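Local coordinates for tRNA nucleotidyl transferase-related protein (Thermotoga maritima, PDB 3H38), which probably adds the CCA sequence to the 3' end of tRNA as a magnesium-dependent class II nucleotidyltransferase using CTP and ATP, this chain being its catalytic C-terminal part, at residues E109-L114 against E206-R211; F131-M136 against Q186-R191; G154-D157 against I163-L166; V165-S170 against P175-R180. One frame throughout, in Å; residues are numbered along the deposited sequence.

Contact 1 (E109-L114 against E206-R211); sequences ESPAKL and EGYLER
Pro111 sets CG and CD of its ring against two side chains of the short helix 208-211, and these few atoms are the close-packed part of the contact. Its CG lies 4.1 Å from CE1 of Tyr208, approaching the phenol ring obliquely. The same CG stands over one face of the Arg211 guanidinium, 3.9 Å from NH1, and Pro111 CD comes equally near that nitrogen. The Arg211 chain bends at chi3 (102°) on its way to the guanidinium that lies under the proline. Pro111 is the centre of an inverse gamma turn, in a loop joining the two strands of a small antiparallel sheet, 105-106 and 116-117, within the nucleotidyltransferase head; helix 208-211 lies in the part that resembles the probable RNA-binding region of poly(A) polymerases. Toward solvent the contact is loose: Arg211 is exposed, and Ser110 and Ala112, next to the proline in sequence, are exposed too and make no contact with residues 206-211. On the inner side, by contrast, Tyr208 and the buried Leu209 both pack on Pro175, and Leu209 also meets Val242, His245 and Leu246 of helix 242-246.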
# COMPACT_ATOMS: atom_id res chain seq x y z
N GLU A 109 16.82 14.25 -17.88
CA GLU A 109 16.81 15.54 -18.57
C GLU A 109 16.06 16.55 -17.69
O GLU A 109 16.49 17.68 -17.55
CB GLU A 109 16.17 15.41 -19.96
CG GLU A 109 15.91 13.94 -20.40
CD GLU A 109 14.70 13.28 -19.70
OE1 GLU A 109 13.72 12.93 -20.40
OE2 GLU A 109 14.72 13.11 -18.46
N SER A 110 15.01 16.08 -17.04
CA SER A 110 14.15 16.85 -16.15
C SER A 110 13.81 16.06 -14.90
O SER A 110 14.08 14.91 -14.85
CB SER A 110 12.86 17.23 -16.86
OG SER A 110 13.13 18.15 -17.88
N PRO A 111 13.13 16.66 -13.93
CA PRO A 111 12.75 15.86 -12.76
C PRO A 111 11.48 15.06 -13.04
O PRO A 111 10.47 15.24 -12.36
CB PRO A 111 12.49 16.92 -11.69
CG PRO A 111 13.35 18.07 -12.08
CD PRO A 111 13.36 18.07 -13.58
N ALA A 112 11.54 14.20 -14.06
CA ALA A 112 10.41 13.35 -14.44
C ALA A 112 10.85 11.91 -14.74
O ALA A 112 11.47 11.25 -13.90
CB ALA A 112 9.69 13.94 -15.64
N LYS A 113 10.53 11.44 -15.94
CA LYS A 113 10.91 10.09 -16.41
C LYS A 113 12.22 10.07 -17.27
O LYS A 113 12.32 10.71 -18.32
CB LYS A 113 9.75 9.47 -17.20
CG LYS A 113 9.43 8.05 -16.84
CD LYS A 113 8.58 7.96 -15.57
CE LYS A 113 7.14 7.53 -15.90
NZ LYS A 113 6.05 8.07 -14.98
N LEU A 114 13.21 9.31 -16.81
CA LEU A 114 14.59 9.26 -17.34
C LEU A 114 14.78 8.53 -18.69
O LEU A 114 14.00 7.64 -19.04
CB LEU A 114 15.45 8.57 -16.29
CG LEU A 114 14.58 7.58 -15.51
CD1 LEU A 114 13.51 8.26 -14.65
CD2 LEU A 114 13.89 6.59 -16.42
N GLU A 206 10.83 22.72 -1.86
CA GLU A 206 11.00 23.44 -3.12
C GLU A 206 10.03 23.03 -4.23
O GLU A 206 10.21 23.43 -5.38
CB GLU A 206 12.44 23.35 -3.65
CG GLU A 206 13.49 24.07 -2.82
CD GLU A 206 14.92 23.66 -3.23
OE1 GLU A 206 15.86 23.91 -2.44
OE2 GLU A 206 15.10 23.08 -4.33
N GLY A 207 9.02 22.22 -3.91
CA GLY A 207 7.94 21.92 -4.84
C GLY A 207 8.06 20.63 -5.63
O GLY A 207 7.34 20.38 -6.59
N TYR A 208 8.96 19.78 -5.21
CA TYR A 208 9.26 18.63 -6.05
C TYR A 208 8.17 17.56 -6.13
O TYR A 208 7.93 16.98 -7.20
CB TYR A 208 10.68 18.11 -5.78
CG TYR A 208 11.70 19.01 -6.46
CD1 TYR A 208 11.79 19.07 -7.85
CD2 TYR A 208 12.53 19.84 -5.72
CE1 TYR A 208 12.71 19.90 -8.48
CE2 TYR A 208 13.45 20.67 -6.34
CZ TYR A 208 13.54 20.70 -7.72
OH TYR A 208 14.44 21.54 -8.35
N LEU A 209 7.47 17.37 -5.01
CA LEU A 209 6.32 16.47 -4.96
C LEU A 209 5.25 16.90 -5.98
O LEU A 209 4.81 16.10 -6.81
CB LEU A 209 5.76 16.43 -3.53
CG LEU A 209 6.21 15.36 -2.50
CD1 LEU A 209 7.41 14.58 -2.94
CD2 LEU A 209 6.42 15.94 -1.11
N GLU A 210 4.85 18.18 -5.95
CA GLU A 210 3.91 18.69 -6.94
C GLU A 210 4.42 18.51 -8.35
O GLU A 210 3.62 18.37 -9.28
CB GLU A 210 3.61 20.17 -6.74
CG GLU A 210 4.61 20.86 -5.89
CD GLU A 210 4.37 20.55 -4.44
OE1 GLU A 210 5.32 20.53 -3.63
OE2 GLU A 210 3.19 20.30 -4.13
N ARG A 211 5.73 18.58 -8.52
CA ARG A 211 6.30 18.46 -9.85
C ARG A 211 6.22 17.03 -10.35
O ARG A 211 6.27 16.81 -11.54
CB ARG A 211 7.74 18.96 -9.91
CG ARG A 211 7.85 20.46 -10.18
CD ARG A 211 9.17 21.03 -9.66
NE ARG A 211 10.23 21.28 -10.66
CZ ARG A 211 10.23 20.93 -11.95
NH1 ARG A 211 11.27 21.26 -12.71
NH2 ARG A 211 9.21 20.27 -12.50

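Contact 2 (F131-M136 against Q186-R191); sequences FTINAM and QRFDFR
Ile133 pushes its CD1 methyl toward two phenylalanine rings that follow helix 177-187, meeting Phe188 CE2 at 4.1 Å. The same methyl is 4.4 Å from CE1 of Phe190, so a single carbon serves both rings, and it approaches each obliquely. The Ile133 and Phe188 side chains run antiparallel and meet near their ends. With chi1 at 53°, CG1 of Ile133 sits between the backbone N and the carbonyl carbon, a less roomy choice that carries CD1 out to the aromatic pair. The two rings are in turn fitted to their own segment: Phe188 CB lies over the centre of the Phe190 ring, 3.7 Å above its plane, while CD of Arg187 rests on one face of Phe188, offset toward the rim. Ile133 lies in a short 3-10 turn, residues 132-134, that leads into strand 137-139 of the head-domain sheet; the phenylalanines lie where the chain leaves helix 177-187 and heads for strand 191-192. The contact therefore ties the catalytic head to the far end of that helix through apolar atoms, beside the nucleotide site. Asn134 and Arg187 both bind ATP in other structures of this protein, and here Asn134 OD1 accepts a hydrogen bond from Arg45, another nucleotide-binding residue. The side chain of Arg45 also touches both Ile133 and Phe188, while Ile163 of strand 162-163 packs against Ile133 and Phe190.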
# COMPACT_ATOMS: atom_id res chain seq x y z
N PHE A 131 18.48 3.82 -2.66
CA PHE A 131 19.27 3.92 -1.43
C PHE A 131 20.40 2.90 -1.38
O PHE A 131 20.31 1.83 -2.01
CB PHE A 131 18.36 3.77 -0.21
CG PHE A 131 17.15 4.65 -0.28
CD1 PHE A 131 17.29 6.02 -0.26
CD2 PHE A 131 15.88 4.11 -0.44
CE1 PHE A 131 16.21 6.86 -0.38
CE2 PHE A 131 14.75 4.97 -0.56
CZ PHE A 131 14.92 6.32 -0.51
N THR A 132 21.46 3.22 -0.63
CA THR A 132 22.66 2.37 -0.61
C THR A 132 22.35 0.94 -0.21
O THR A 132 22.96 -0.00 -0.72
CB THR A 132 23.73 2.88 0.35
OG1 THR A 132 23.25 2.78 1.69
CG2 THR A 132 24.07 4.33 0.04
N ILE A 133 21.40 0.75 0.68
CA ILE A 133 21.08 -0.61 1.07
C ILE A 133 20.34 -1.38 -0.03
O ILE A 133 20.32 -2.62 -0.03
CB ILE A 133 20.30 -0.65 2.41
CG1 ILE A 133 19.09 0.28 2.32
CG2 ILE A 133 21.23 -0.23 3.55
CD1 ILE A 133 17.94 -0.19 3.17
N ASN A 134 19.74 -0.67 -0.97
CA ASN A 134 19.07 -1.32 -2.10
C ASN A 134 19.94 -1.45 -3.38
O ASN A 134 19.45 -1.96 -4.41
CB ASN A 134 17.75 -0.61 -2.42
CG ASN A 134 16.78 -0.62 -1.25
OD1 ASN A 134 16.84 -1.50 -0.38
ND2 ASN A 134 15.88 0.34 -1.21
N ALA A 135 21.20 -1.01 -3.30
CA ALA A 135 22.03 -0.77 -4.50
C ALA A 135 23.23 -1.73 -4.57
O ALA A 135 24.34 -1.36 -4.94
CB ALA A 135 22.51 0.66 -4.51
N MET A 136 23.00 -2.96 -4.16
CA MET A 136 24.08 -3.90 -4.01
C MET A 136 23.81 -5.11 -4.88
O MET A 136 22.67 -5.45 -5.21
CB MET A 136 24.26 -4.30 -2.55
CG MET A 136 24.97 -3.22 -1.73
SD MET A 136 25.32 -3.74 -0.04
CE MET A 136 23.66 -3.72 0.69
N GLN A 186 10.70 3.08 8.27
CA GLN A 186 9.88 2.38 9.24
C GLN A 186 9.92 0.86 9.05
O GLN A 186 9.72 0.12 10.00
CB GLN A 186 8.40 2.87 9.28
CG GLN A 186 8.16 4.38 9.17
CD GLN A 186 9.01 5.18 10.14
OE1 GLN A 186 9.19 4.78 11.28
NE2 GLN A 186 9.53 6.32 9.69
N ARG A 187 10.16 0.39 7.83
CA ARG A 187 10.10 -1.06 7.56
C ARG A 187 11.21 -1.89 8.23
O ARG A 187 10.97 -3.02 8.65
CB ARG A 187 10.05 -1.35 6.07
CG ARG A 187 10.33 -2.81 5.75
CD ARG A 187 11.05 -2.91 4.43
NE ARG A 187 10.18 -3.19 3.29
CZ ARG A 187 10.32 -4.25 2.50
NH1 ARG A 187 9.51 -4.43 1.46
NH2 ARG A 187 11.30 -5.14 2.73
N PHE A 188 12.42 -1.35 8.29
CA PHE A 188 13.46 -1.85 9.18
C PHE A 188 13.45 -0.81 10.27
O PHE A 188 12.65 0.12 10.21
CB PHE A 188 14.79 -1.85 8.45
CG PHE A 188 14.67 -2.31 7.04
CD1 PHE A 188 14.63 -3.67 6.73
CD2 PHE A 188 14.57 -1.39 6.00
CE1 PHE A 188 14.50 -4.10 5.42
CE2 PHE A 188 14.45 -1.81 4.70
CZ PHE A 188 14.41 -3.17 4.41
N ASP A 189 14.30 -0.89 11.27
CA ASP A 189 14.19 0.22 12.23
C ASP A 189 15.25 1.26 11.90
O ASP A 189 16.19 1.50 12.67
CB ASP A 189 14.24 -0.25 13.69
CG ASP A 189 13.81 0.85 14.67
OD1 ASP A 189 13.53 1.98 14.22
OD2 ASP A 189 13.75 0.57 15.88
N PHE A 190 15.11 1.88 10.74
CA PHE A 190 16.22 2.68 10.25
C PHE A 190 16.02 4.15 10.42
O PHE A 190 14.91 4.60 10.66
CB PHE A 190 16.57 2.32 8.82
CG PHE A 190 17.38 1.08 8.71
CD1 PHE A 190 18.01 0.73 7.53
CD2 PHE A 190 17.52 0.26 9.81
CE1 PHE A 190 18.73 -0.42 7.45
CE2 PHE A 190 18.25 -0.89 9.74
CZ PHE A 190 18.86 -1.24 8.57
N ARG A 191 17.12 4.88 10.34
CA ARG A 191 17.07 6.33 10.36
C ARG A 191 17.63 6.88 9.05
O ARG A 191 18.54 6.29 8.44
CB ARG A 191 17.84 6.89 11.56
CG ARG A 191 19.37 6.76 11.42
CD ARG A 191 20.10 7.31 12.64
NE ARG A 191 21.24 8.15 12.27
CZ ARG A 191 22.51 7.76 12.27
NH1 ARG A 191 23.46 8.62 11.91
NH2 ARG A 191 22.83 6.52 12.64

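Contact 3 (G154-D157 against I163-L166); sequences GYRD and IRVL
Arg164 and Asp157 form a side-on, two-nitrogen salt bridge that fastens helix 154-159 to the chain just beyond strand 162-163, in the nucleotidyltransferase head. From CB, 3.7 Å from Asp157 OD1, the arginine runs outward with CG anti to the backbone N (chi1 -166°). The chain stays extended to CD, which also passes near OD1, then bends at chi3 so that the guanidinium presents its NE edge to the carboxylate. NE donates to Asp157 OD1 at 2.9 Å, and NH1 donates to Asp157 OD2 at 2.7 Å. Both bonds are fairly straight, at 160°. Each oxygen is met on its syn side, though from somewhat out of the carboxylate plane, and the planes of the two flat groups are 14° apart. NH2, at the remaining tip, has a long, weak ion pair with Glu193. Replacing Arg164 with a methionine would probably leave both carboxylate oxygens of the buried Asp157 without this pair of donors and the helix less firmly tied to the following loop. Asp157 OD1 has a further hydrogen bond with Thr132, and OD2 has a second cationic partner. That partner is Arg156, which completes a three-residue salt-bridge network. The two guanidiniums lie face to face in an offset way, roughly parallel, and the shared carboxylate probably eases the closeness of their charges. Arg156 NE reaches Asp157 OD2 at 3.2 Å, while its NH1 stands over the face of the Arg164 guanidinium, 4.1 Å from Arg164 NH1.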
# COMPACT_ATOMS: atom_id res chain seq x y z
N GLY A 154 26.68 0.42 1.24
CA GLY A 154 25.47 -0.28 1.62
C GLY A 154 25.61 -1.30 2.73
O GLY A 154 24.72 -1.39 3.56
N TYR A 155 26.70 -2.06 2.75
CA TYR A 155 26.95 -3.07 3.80
C TYR A 155 27.03 -2.39 5.15
O TYR A 155 26.34 -2.77 6.10
CB TYR A 155 28.28 -3.78 3.56
CG TYR A 155 28.63 -4.93 4.50
CD1 TYR A 155 28.22 -6.24 4.22
CD2 TYR A 155 29.40 -4.71 5.65
CE1 TYR A 155 28.55 -7.31 5.07
CE2 TYR A 155 29.74 -5.77 6.50
CZ TYR A 155 29.32 -7.07 6.21
OH TYR A 155 29.66 -8.13 7.06
N ARG A 156 27.91 -1.39 5.20
CA ARG A 156 28.12 -0.50 6.32
C ARG A 156 26.82 0.20 6.74
O ARG A 156 26.57 0.37 7.93
CB ARG A 156 29.17 0.55 5.93
CG ARG A 156 29.68 1.44 7.07
CD ARG A 156 28.93 2.79 7.14
NE ARG A 156 28.89 3.46 5.84
CZ ARG A 156 29.69 4.47 5.47
NH1 ARG A 156 29.56 5.00 4.26
NH2 ARG A 156 30.61 4.95 6.31
N ASP A 157 26.00 0.63 5.78
CA ASP A 157 24.79 1.40 6.10
C ASP A 157 23.72 0.50 6.70
O ASP A 157 22.86 0.97 7.43
CB ASP A 157 24.24 2.14 4.86
CG ASP A 157 24.98 3.43 4.58
OD1 ASP A 157 24.87 3.99 3.45
OD2 ASP A 157 25.70 3.88 5.50
N ILE A 163 19.38 4.94 6.10
CA ILE A 163 18.83 5.16 4.77
C ILE A 163 19.58 6.32 4.15
O ILE A 163 19.54 7.43 4.67
CB ILE A 163 17.33 5.50 4.80
CG1 ILE A 163 16.54 4.38 5.48
CG2 ILE A 163 16.80 5.74 3.36
CD1 ILE A 163 16.68 3.04 4.77
N ARG A 164 20.29 6.05 3.05
CA ARG A 164 21.15 7.04 2.41
C ARG A 164 20.97 6.95 0.89
O ARG A 164 20.99 5.87 0.33
CB ARG A 164 22.62 6.79 2.79
CG ARG A 164 23.55 7.94 2.44
CD ARG A 164 25.03 7.53 2.53
NE ARG A 164 25.31 6.81 3.77
CZ ARG A 164 25.94 7.30 4.84
NH1 ARG A 164 26.14 6.53 5.90
NH2 ARG A 164 26.38 8.55 4.86
N VAL A 165 20.79 8.10 0.24
CA VAL A 165 20.73 8.14 -1.22
C VAL A 165 22.14 8.07 -1.84
O VAL A 165 23.15 8.39 -1.18
CB VAL A 165 19.98 9.41 -1.73
CG1 VAL A 165 18.50 9.37 -1.37
CG2 VAL A 165 20.66 10.69 -1.23
N LEU A 166 22.20 7.68 -3.11
CA LEU A 166 23.50 7.49 -3.78
C LEU A 166 24.17 8.74 -4.35
O LEU A 166 25.35 8.70 -4.67
CB LEU A 166 23.40 6.44 -4.89
CG LEU A 166 22.61 5.14 -4.68
CD1 LEU A 166 23.05 4.12 -5.70
CD2 LEU A 166 22.80 4.60 -3.29

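Contact 4 (V165-S170 against P175-R180); sequences VLHTLS and PTRILR
Arg177 and Ser170 meet through hydrogen bonds made by one nitrogen. NH1 donates to Ser170 OG at 3.1 Å, with an angle of 143° at the hydrogen and the hydroxyl oxygen tilted 25° out of the guanidinium plane. A second, weak bond goes from Arg177 NH1 to the backbone O of Ser170 at 3.3 Å, so side chain and carbonyl of one residue share the same donor. The serine torsion makes this possible: OG stands anti to the backbone N (chi1 179°), on the side of its own carbonyl carbon. Van der Waals contact adds to the polar grip. The arginine chain is extended from CG to NE and passes Ser170 OG with its CD at 3.4 Å. His167 lies at the margin, its CE1 4.5 Å from Arg177 NH1 and obliquely placed, while CB of Ser170 rests over one face of the imidazole. A type I turn from His167 to Ser170 brings these two residues together. With a leucine in place of Arg177, Ser170 OG would probably lose its donor from the helix, and the nucleotide site would lose a cationic group. Arg177 and Arg180 bind CTP and ATP in other structures of this protein, and Arg180 is held by salt bridges to Asp130 and Glu220. The contact closes the short connection from the loop after strand 162-163, through helix 170-173, to helix 177-187; Phe171 packs on Arg177 and Ile178, while helix 208-211 lies against Ile178 through Leu209.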
# COMPACT_ATOMS: atom_id res chain seq x y z
N VAL A 165 20.79 8.10 0.24
CA VAL A 165 20.73 8.14 -1.22
C VAL A 165 22.14 8.07 -1.84
O VAL A 165 23.15 8.39 -1.18
CB VAL A 165 19.98 9.41 -1.73
CG1 VAL A 165 18.50 9.37 -1.37
CG2 VAL A 165 20.66 10.69 -1.23
N LEU A 166 22.20 7.68 -3.11
CA LEU A 166 23.50 7.49 -3.78
C LEU A 166 24.17 8.74 -4.35
O LEU A 166 25.35 8.70 -4.67
CB LEU A 166 23.40 6.44 -4.89
CG LEU A 166 22.61 5.14 -4.68
CD1 LEU A 166 23.05 4.12 -5.70
CD2 LEU A 166 22.80 4.60 -3.29
N HIS A 167 23.42 9.84 -4.51
CA HIS A 167 23.98 11.12 -5.00
C HIS A 167 23.06 12.27 -4.63
O HIS A 167 21.89 12.05 -4.23
CB HIS A 167 24.14 11.11 -6.52
CG HIS A 167 22.84 10.98 -7.25
ND1 HIS A 167 22.27 9.76 -7.55
CD2 HIS A 167 21.98 11.93 -7.72
CE1 HIS A 167 21.12 9.96 -8.18
NE2 HIS A 167 20.93 11.26 -8.28
N THR A 168 23.56 13.49 -4.84
CA THR A 168 22.88 14.73 -4.44
C THR A 168 21.54 15.10 -5.11
O THR A 168 20.78 15.87 -4.55
CB THR A 168 23.82 15.95 -4.55
OG1 THR A 168 24.84 15.81 -3.57
CG2 THR A 168 23.08 17.26 -4.26
N LEU A 169 21.27 14.58 -6.29
CA LEU A 169 20.08 14.98 -7.02
C LEU A 169 19.05 13.88 -6.92
O LEU A 169 18.08 13.82 -7.69
CB LEU A 169 20.44 15.22 -8.50
CG LEU A 169 20.86 16.64 -8.87
CD1 LEU A 169 21.25 17.47 -7.64
CD2 LEU A 169 21.97 16.63 -9.90
N SER A 170 19.25 12.98 -5.97
CA SER A 170 18.40 11.79 -5.94
C SER A 170 16.92 12.10 -5.71
O SER A 170 16.04 11.49 -6.33
CB SER A 170 18.91 10.77 -4.92
OG SER A 170 18.03 9.65 -4.93
N PRO A 175 11.27 12.35 -6.93
CA PRO A 175 10.78 12.82 -5.63
C PRO A 175 9.96 11.73 -4.96
O PRO A 175 9.58 11.84 -3.80
CB PRO A 175 9.89 14.01 -6.01
CG PRO A 175 10.32 14.42 -7.39
CD PRO A 175 10.68 13.11 -8.04
N THR A 176 9.70 10.67 -5.72
CA THR A 176 8.97 9.51 -5.25
C THR A 176 9.76 8.83 -4.11
O THR A 176 9.19 8.21 -3.22
CB THR A 176 8.67 8.59 -6.46
OG1 THR A 176 7.26 8.51 -6.67
CG2 THR A 176 9.31 7.24 -6.36
N ARG A 177 11.07 9.06 -4.11
CA ARG A 177 11.97 8.52 -3.11
C ARG A 177 11.82 9.20 -1.77
O ARG A 177 12.36 8.74 -0.74
CB ARG A 177 13.42 8.66 -3.58
CG ARG A 177 13.86 7.64 -4.62
CD ARG A 177 15.08 8.14 -5.44
NE ARG A 177 15.21 7.36 -6.66
CZ ARG A 177 16.05 7.60 -7.66
NH1 ARG A 177 16.91 8.62 -7.62
NH2 ARG A 177 16.03 6.80 -8.71
N ILE A 178 11.08 10.31 -1.77
CA ILE A 178 10.81 11.00 -0.52
C ILE A 178 9.93 10.08 0.33
O ILE A 178 10.19 9.90 1.51
CB ILE A 178 10.17 12.37 -0.76
CG1 ILE A 178 11.23 13.36 -1.28
CG2 ILE A 178 9.50 12.88 0.54
CD1 ILE A 178 10.63 14.64 -1.86
N LEU A 179 8.91 9.48 -0.29
CA LEU A 179 7.97 8.59 0.39
C LEU A 179 8.63 7.24 0.64
O LEU A 179 8.47 6.66 1.72
CB LEU A 179 6.66 8.46 -0.41
CG LEU A 179 5.82 9.76 -0.56
CD1 LEU A 179 4.70 9.66 -1.58
CD2 LEU A 179 5.22 10.16 0.78
N ARG A 180 9.40 6.76 -0.35
CA ARG A 180 10.11 5.48 -0.24
C ARG A 180 11.11 5.45 0.91
O ARG A 180 11.26 4.41 1.58
CB ARG A 180 10.83 5.14 -1.54
CG ARG A 180 9.90 4.81 -2.70
CD ARG A 180 10.65 4.74 -3.99
NE ARG A 180 11.59 3.64 -3.96
CZ ARG A 180 11.27 2.40 -4.32
NH1 ARG A 180 12.18 1.42 -4.25
NH2 ARG A 180 10.04 2.16 -4.77

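Contacts 2, 3 and 4 form a linked group around the nucleotide-binding region, and contact 1 adjoins it through contact 4. The centres of contacts 2 and 3 are about 7 Å apart, and the Thr132-Asp157 hydrogen bond (OG1 to OD1, 2.7 Å) joins them. Contacts 3 and 4 share Val165 and Leu166, so the chain passes from one to the other. Contacts 2 and 4 both use helix 177-187, with centres about 12 Å apart, and bring nucleotide-binding Asn134, Arg187, Arg177 and Arg180 into the same region. Contact 1, its centre about 11 Å from that of contact 4, meets it where Leu209 CD1 lies 3.4 Å from Ile178 CD1; its Pro111 side chain is about 8 Å from that of Asp174.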